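Local coordinates for protein oxidoreductase (Methanosarcina mazei, PDB 3KA7) that binds flavin-adenine dinucleotide and probably acts as an oxidoreductase of the flavin-containing amine oxidoreductase family, at residues Phe39-Leu42 / Phe47-Ser50; Val313-Pro318 / Gly324-Met329. All blocks are in the same frame, centred on the assembly; numbering follows the deposited sequence.

Overall arrangement
Two ways of holding a turn of chain together lie side by side here. Contact 1 is a small beta hairpin, partly buried, that pairs backbone with backbone and whose lead-in residue, Phe39, lies beside the bound FAD. Contact 2 is buried and joins a loop to the strand 326-334 of the larger mixed sheet, relying on a threonine hydroxyl and a water where contact 1 uses strand pairing. They share no element, yet they meet: with centres about 12 Å apart, CD2 of Leu49 packs against CD1 of Leu327 at 3.4 Å, and the Phe47 ring reaches the backbone of His326. The hairpin's second strand therefore packs partly on the strand that contact 2 ties to its preceding loop.

Contact 1 (Phe39-Leu42 / Phe47-Ser50). With FAD (flavin-adenine dinucleotide), chain B.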
loop_
_atom_site.group_PDB
_atom_site.type_symbol
_atom_site.label_atom_id
_atom_site.label_comp_id
_atom_site.label_asym_id
_atom_site.label_seq_id
_atom_site.Cartn_x
_atom_site.Cartn_y
_atom_site.Cartn_z
ATOM N N PHE A 39 -9.107 0.110 -0.789
ATOM C CA PHE A 39 -8.861 -1.317 -0.581
ATOM C C PHE A 39 -10.147 -2.132 -0.693
ATOM O O PHE A 39 -10.494 -2.894 0.219
ATOM C CB PHE A 39 -8.241 -1.553 0.799
ATOM C CG PHE A 39 -7.461 -2.855 0.917
ATOM C CD1 PHE A 39 -6.134 -2.918 0.532
ATOM C CD2 PHE A 39 -8.049 -3.995 1.446
ATOM C CE1 PHE A 39 -5.409 -4.101 0.652
ATOM C CE2 PHE A 39 -7.338 -5.178 1.566
ATOM C CZ PHE A 39 -6.019 -5.238 1.169
ATOM N N THR A 40 -10.864 -1.973 -1.794
ATOM C CA THR A 40 -12.044 -2.807 -2.006
ATOM C C THR A 40 -12.209 -3.102 -3.495
ATOM O O THR A 40 -11.375 -2.707 -4.305
ATOM C CB THR A 40 -13.302 -2.174 -1.415
ATOM O OG1 THR A 40 -14.356 -3.157 -1.366
ATOM C CG2 THR A 40 -13.718 -0.989 -2.246
ATOM N N ASN A 41 -13.268 -3.815 -3.856
ATOM C CA ASN A 41 -13.399 -4.272 -5.242
ATOM C C ASN A 41 -14.215 -3.299 -6.076
ATOM O O ASN A 41 -15.044 -2.560 -5.548
ATOM C CB ASN A 41 -14.047 -5.662 -5.305
ATOM C CG ASN A 41 -13.158 -6.756 -4.742
ATOM O OD1 ASN A 41 -12.181 -6.489 -4.035
ATOM N ND2 ASN A 41 -13.501 -8.003 -5.048
ATOM N N LEU A 42 -13.976 -3.305 -7.379
ATOM C CA LEU A 42 -14.785 -2.547 -8.315
ATOM C C LEU A 42 -15.197 -3.505 -9.417
ATOM O O LEU A 42 -14.341 -4.047 -10.110
ATOM C CB LEU A 42 -13.989 -1.389 -8.908
ATOM C CG LEU A 42 -14.469 -0.939 -10.289
ATOM C CD1 LEU A 42 -15.821 -0.268 -10.173
ATOM C CD2 LEU A 42 -13.460 -0.004 -10.939
ATOM N N PHE A 47 -15.109 -8.370 -14.395
ATOM C CA PHE A 47 -13.890 -8.512 -13.595
ATOM C C PHE A 47 -14.072 -7.857 -12.233
ATOM O O PHE A 47 -14.789 -6.860 -12.110
ATOM C CB PHE A 47 -12.715 -7.825 -14.291
ATOM C CG PHE A 47 -12.199 -8.560 -15.493
ATOM C CD1 PHE A 47 -11.093 -9.393 -15.385
ATOM C CD2 PHE A 47 -12.807 -8.415 -16.731
ATOM C CE1 PHE A 47 -10.598 -10.074 -16.492
ATOM C CE2 PHE A 47 -12.316 -9.091 -17.841
ATOM C CZ PHE A 47 -11.214 -9.922 -17.722
ATOM N N GLN A 48 -13.412 -8.408 -11.217
ATOM C CA GLN A 48 -13.329 -7.746 -9.923
ATOM C C GLN A 48 -12.025 -6.953 -9.870
ATOM O O GLN A 48 -11.003 -7.466 -9.432
ATOM C CB GLN A 48 -13.366 -8.764 -8.779
ATOM C CG GLN A 48 -14.730 -9.411 -8.555
ATOM C CD GLN A 48 -15.802 -8.401 -8.182
ATOM O OE1 GLN A 48 -16.772 -8.202 -8.928
ATOM N NE2 GLN A 48 -15.634 -7.752 -7.033
ATOM N N LEU A 49 -12.069 -5.722 -10.369
ATOM C CA LEU A 49 -10.929 -4.822 -10.256
ATOM C C LEU A 49 -10.943 -4.273 -8.828
ATOM O O LEU A 49 -11.678 -4.766 -7.972
ATOM C CB LEU A 49 -11.031 -3.695 -11.297
ATOM C CG LEU A 49 -11.165 -4.138 -12.766
ATOM C CD1 LEU A 49 -11.092 -2.937 -13.745
ATOM C CD2 LEU A 49 -10.100 -5.191 -13.099
ATOM N N SER A 50 -10.134 -3.261 -8.556
ATOM C CA SER A 50 -10.105 -2.714 -7.209
ATOM C C SER A 50 -10.106 -1.202 -7.230
ATOM O O SER A 50 -9.838 -0.577 -8.261
ATOM C CB SER A 50 -8.878 -3.195 -6.438
ATOM O OG SER A 50 -7.739 -2.429 -6.780
HETATM P PA FAD B . -8.433 5.089 2.642
HETATM O O1A FAD B . -7.707 6.365 2.304
HETATM O O2A FAD B . -8.435 4.012 1.582
HETATM O O5B FAD B . -9.952 5.435 3.027
HETATM C C5B FAD B . -10.283 6.733 3.504
HETATM C C4B FAD B . -11.815 6.756 3.504
HETATM O O4B FAD B . -12.312 7.961 4.052
HETATM C C3B FAD B . -12.362 6.642 2.079
HETATM O O3B FAD B . -13.267 5.553 1.983
HETATM C C2B FAD B . -13.066 7.981 1.851
HETATM O O2B FAD B . -14.202 7.877 1.012
HETATM C C1B FAD B . -13.416 8.410 3.271
HETATM N N9A FAD B . -13.533 9.861 3.473
HETATM C C8A FAD B . -12.734 10.881 2.998
HETATM N N7A FAD B . -13.202 12.056 3.508
HETATM C C5A FAD B . -14.278 11.774 4.292
HETATM C C6A FAD B . -15.144 12.571 5.026
HETATM N N6A FAD B . -14.913 13.875 5.146
HETATM N N1A FAD B . -16.168 11.975 5.733
HETATM C C2A FAD B . -16.351 10.607 5.710
HETATM N N3A FAD B . -15.493 9.815 4.975
HETATM C C4A FAD B . -14.486 10.406 4.281
HETATM N N1 FAD B . -1.553 -1.819 -0.498
HETATM C C2 FAD B . -1.206 -3.139 -0.266
HETATM O O2 FAD B . -1.044 -3.537 0.896
HETATM N N3 FAD B . -1.018 -3.991 -1.343
HETATM C C4 FAD B . -1.171 -3.536 -2.641
HETATM O O4 FAD B . -1.006 -4.288 -3.603
HETATM C C4X FAD B . -1.513 -2.213 -2.876
HETATM N N5 FAD B . -1.649 -1.746 -4.176
HETATM C C5X FAD B . -2.006 -0.425 -4.391
HETATM C C6 FAD B . -2.163 0.055 -5.691
HETATM C C7 FAD B . -2.541 1.375 -5.911
HETATM C C7M FAD B . -2.699 1.867 -7.328
HETATM C C8 FAD B . -2.753 2.208 -4.821
HETATM C C8M FAD B . -3.153 3.642 -5.015
HETATM C C9 FAD B . -2.586 1.737 -3.521
HETATM C C9A FAD B . -2.218 0.413 -3.303
HETATM N N10 FAD B . -2.053 -0.060 -2.007
HETATM C C10 FAD B . -1.709 -1.366 -1.791
HETATM C "C1'" FAD B . -2.181 0.843 -0.826
HETATM C "C2'" FAD B . -3.569 0.648 -0.203
HETATM O "O2'" FAD B . -4.555 0.644 -1.232
HETATM C "C3'" FAD B . -3.831 1.776 0.791
HETATM O "O3'" FAD B . -2.686 1.946 1.618
HETATM C "C4'" FAD B . -5.036 1.579 1.706
HETATM O "O4'" FAD B . -6.190 1.188 0.992
HETATM C "C5'" FAD B . -5.314 2.928 2.359
HETATM O "O5'" FAD B . -6.211 2.704 3.418
HETATM P P FAD B . -6.515 3.857 4.466
HETATM O O1P FAD B . -6.720 3.235 5.826
HETATM O O2P FAD B . -5.480 4.963 4.418
HETATM O O3P FAD B . -7.937 4.486 4.051
#
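In Leu42 the CG branch lies anti to the backbone N (chi1 154°), which carries CD2 to 4.4 Å from CB of Leu49 on the face of the sheet that both side chains share. In Asn41 CG stands anti to the carbonyl carbon instead (chi1 -68°), and the Asn41 amide is held from outside the hairpin by hydrogen bonds of OD1 with Lys196 N and of ND2 with Gly193 O. Asn41 ND2 also lies beside the Gln48 chain, 3.8 Å from Gln48 CB. Between the backbones, Leu42 N gives Leu49 O a fairly straight bond of 2.8 Å. The return bond, Leu49 N to Leu42 O, is bent (128° at the hydrogen) and weak. Leu42 and Leu49 thus form an antiparallel hydrogen-bonded pair in the beta hairpin of strands 41-44 and 47-50, and Asn41 with Ser50 makes the adjoining non-hydrogen-bonded pair. Here the main chains run close, and CA-H groups meet carbonyl oxygens: Ser50 CA is 3.2 Å from Thr40 O, and Asn41 CA is 3.3 Å from Leu49 O. Leu49 also packs on strand 362-370. Where the chain enters the hairpin, Phe39 lines the FAD pocket, its CB 3.4 Å from O4' of the cofactor.

Contact 2 (Val313-Pro318 / Gly324-Met329); sequences VTQADP and GKHLTM
The hydroxyl of Thr314 is gripped twice from the facing strand. Leu327 N donates to Thr314 OG1 over 2.9 Å in a fairly straight bond (158° at the hydrogen), and His326 ND1 shares a second hydrogen bond with the same OG1 at 2.8 Å, the oxygen lying at the edge of the imidazole, near its plane. With chi1 at 42°, OG1 sits between the backbone N and the carbonyl carbon of Thr314, a rotation that turns it to both partners. With an alanine at Thr314 the Leu327 amide and His326 ND1 are likely to lose the oxygen they share, and the imidazole would be freer to turn. A water makes the next link, accepting from Val313 N at 3.0 Å and donating to Leu327 O, so it bridges two backbones that stand too far apart to bond directly. Over one face of the His326 ring lies the amide of Gln315, nearly parallel to it (planes 14° apart), with Gln315 NE2 3.4 Å from His326 CE1; a hydrogen bond from NE2 to Glu312 OE1 helps hold that amide in position. The residues reaching across belong to a short 3-10 turn, 313-315, in the connection between the neighbouring antiparallel strands 307-311 and 326-334. Val313 O accepts from both Ala316 N and Asp317 N at the end of this turn. Beyond the polar centre the two segments meet through a few apolar atoms: Thr314 CG2 rests 3.8 Å from Leu327 CB, and Val313 CG2, whose side chain also packs on Leu320 and Ile190, just reaches CE of selenomethionine Met329. Because OG1 takes the Leu327 amide proton and also bonds ND1, the hydroxyl probably limits how the imidazole can turn beneath the Gln315 amide.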
loop_
_atom_site.group_PDB
_atom_site.type_symbol
_atom_site.label_atom_id
_atom_site.label_comp_id
_atom_site.label_asym_id
_atom_site.label_seq_id
_atom_site.Cartn_x
_atom_site.Cartn_y
_atom_site.Cartn_z
ATOM N N VAL A 313 -3.746 -12.033 -9.965
ATOM C CA VAL A 313 -4.330 -12.635 -8.776
ATOM C C VAL A 313 -5.354 -13.723 -9.086
ATOM O O VAL A 313 -5.766 -14.480 -8.198
ATOM C CB VAL A 313 -4.934 -11.580 -7.833
ATOM C CG1 VAL A 313 -3.821 -10.619 -7.348
ATOM C CG2 VAL A 313 -6.062 -10.826 -8.520
ATOM N N THR A 314 -5.776 -13.788 -10.340
ATOM C CA THR A 314 -6.703 -14.844 -10.747
ATOM C C THR A 314 -5.996 -16.205 -10.730
ATOM O O THR A 314 -6.642 -17.262 -10.813
ATOM C CB THR A 314 -7.326 -14.554 -12.127
ATOM O OG1 THR A 314 -6.315 -14.042 -13.014
ATOM C CG2 THR A 314 -8.421 -13.513 -11.987
ATOM N N GLN A 315 -4.671 -16.191 -10.632
ATOM C CA GLN A 315 -3.933 -17.433 -10.385
ATOM C C GLN A 315 -4.335 -18.033 -9.036
ATOM O O GLN A 315 -4.296 -19.256 -8.847
ATOM C CB GLN A 315 -2.426 -17.198 -10.449
ATOM C CG GLN A 315 -1.945 -16.842 -11.854
ATOM C CD GLN A 315 -1.924 -18.053 -12.781
ATOM O OE1 GLN A 315 -1.972 -19.194 -12.318
ATOM N NE2 GLN A 315 -1.855 -17.807 -14.089
ATOM N N ALA A 316 -4.752 -17.174 -8.109
ATOM C CA ALA A 316 -5.136 -17.594 -6.771
ATOM C C ALA A 316 -6.662 -17.668 -6.632
ATOM O O ALA A 316 -7.191 -18.594 -6.014
ATOM C CB ALA A 316 -4.539 -16.638 -5.719
ATOM N N ASP A 317 -7.369 -16.700 -7.211
ATOM C CA ASP A 317 -8.835 -16.677 -7.124
ATOM C C ASP A 317 -9.433 -16.410 -8.491
ATOM O O ASP A 317 -9.558 -15.261 -8.919
ATOM C CB ASP A 317 -9.328 -15.653 -6.105
ATOM C CG ASP A 317 -10.833 -15.738 -5.874
ATOM O OD1 ASP A 317 -11.511 -16.533 -6.575
ATOM O OD2 ASP A 317 -11.343 -15.019 -4.988
ATOM N N PRO A 318 -9.781 -17.485 -9.202
ATOM C CA PRO A 318 -10.296 -17.360 -10.553
ATOM C C PRO A 318 -11.636 -16.624 -10.606
ATOM O O PRO A 318 -12.018 -16.152 -11.673
ATOM C CB PRO A 318 -10.459 -18.818 -11.016
ATOM C CG PRO A 318 -9.618 -19.633 -10.096
ATOM C CD PRO A 318 -9.547 -18.885 -8.800
ATOM N N GLY A 324 -12.114 -18.377 -18.442
ATOM C CA GLY A 324 -11.120 -18.334 -19.515
ATOM C C GLY A 324 -10.402 -17.000 -19.639
ATOM O O GLY A 324 -9.842 -16.673 -20.692
ATOM N N LYS A 325 -10.435 -16.209 -18.572
ATOM C CA LYS A 325 -9.715 -14.939 -18.578
ATOM C C LYS A 325 -8.841 -14.859 -17.340
ATOM O O LYS A 325 -9.154 -15.467 -16.316
ATOM C CB LYS A 325 -10.690 -13.751 -18.588
ATOM C CG LYS A 325 -11.525 -13.613 -19.863
ATOM C CD LYS A 325 -10.651 -13.548 -21.098
ATOM C CE LYS A 325 -11.489 -13.575 -22.373
ATOM N NZ LYS A 325 -12.363 -12.372 -22.498
ATOM N N HIS A 326 -7.738 -14.125 -17.442
ATOM C CA HIS A 326 -6.958 -13.771 -16.259
ATOM C C HIS A 326 -7.003 -12.257 -16.073
ATOM O O HIS A 326 -7.162 -11.504 -17.035
ATOM C CB HIS A 326 -5.499 -14.233 -16.381
ATOM C CG HIS A 326 -5.277 -15.653 -15.959
ATOM N ND1 HIS A 326 -5.412 -16.071 -14.652
ATOM C CD2 HIS A 326 -4.938 -16.753 -16.673
ATOM C CE1 HIS A 326 -5.165 -17.365 -14.576
ATOM N NE2 HIS A 326 -4.864 -17.803 -15.787
ATOM N N LEU A 327 -6.886 -11.828 -14.823
ATOM C CA LEU A 327 -6.757 -10.409 -14.509
ATOM C C LEU A 327 -5.298 -10.150 -14.206
ATOM O O LEU A 327 -4.771 -10.653 -13.216
ATOM C CB LEU A 327 -7.602 -10.062 -13.288
ATOM C CG LEU A 327 -7.506 -8.633 -12.737
ATOM C CD1 LEU A 327 -7.718 -7.568 -13.840
ATOM C CD2 LEU A 327 -8.482 -8.443 -11.575
ATOM N N THR A 328 -4.653 -9.374 -15.061
ATOM C CA THR A 328 -3.243 -9.056 -14.889
ATOM C C THR A 328 -3.150 -7.554 -14.673
ATOM O O THR A 328 -3.627 -6.774 -15.505
ATOM C CB THR A 328 -2.447 -9.454 -16.125
ATOM O OG1 THR A 328 -2.716 -10.829 -16.437
ATOM C CG2 THR A 328 -0.936 -9.255 -15.900
HETATM N N MSE A 329 -2.560 -7.159 -13.544
HETATM C CA MSE A 329 -2.465 -5.741 -13.179
HETATM C C MSE A 329 -1.016 -5.275 -13.068
HETATM O O MSE A 329 -0.187 -5.941 -12.450
HETATM C CB MSE A 329 -3.244 -5.455 -11.894
HETATM C CG MSE A 329 -4.736 -5.734 -12.049
HETATM SE SE MSE A 329 -5.756 -5.271 -10.476
HETATM C CE MSE A 329 -5.046 -6.539 -9.242
HETATM O O HOH W 1 -3.992 -9.187 -10.881
#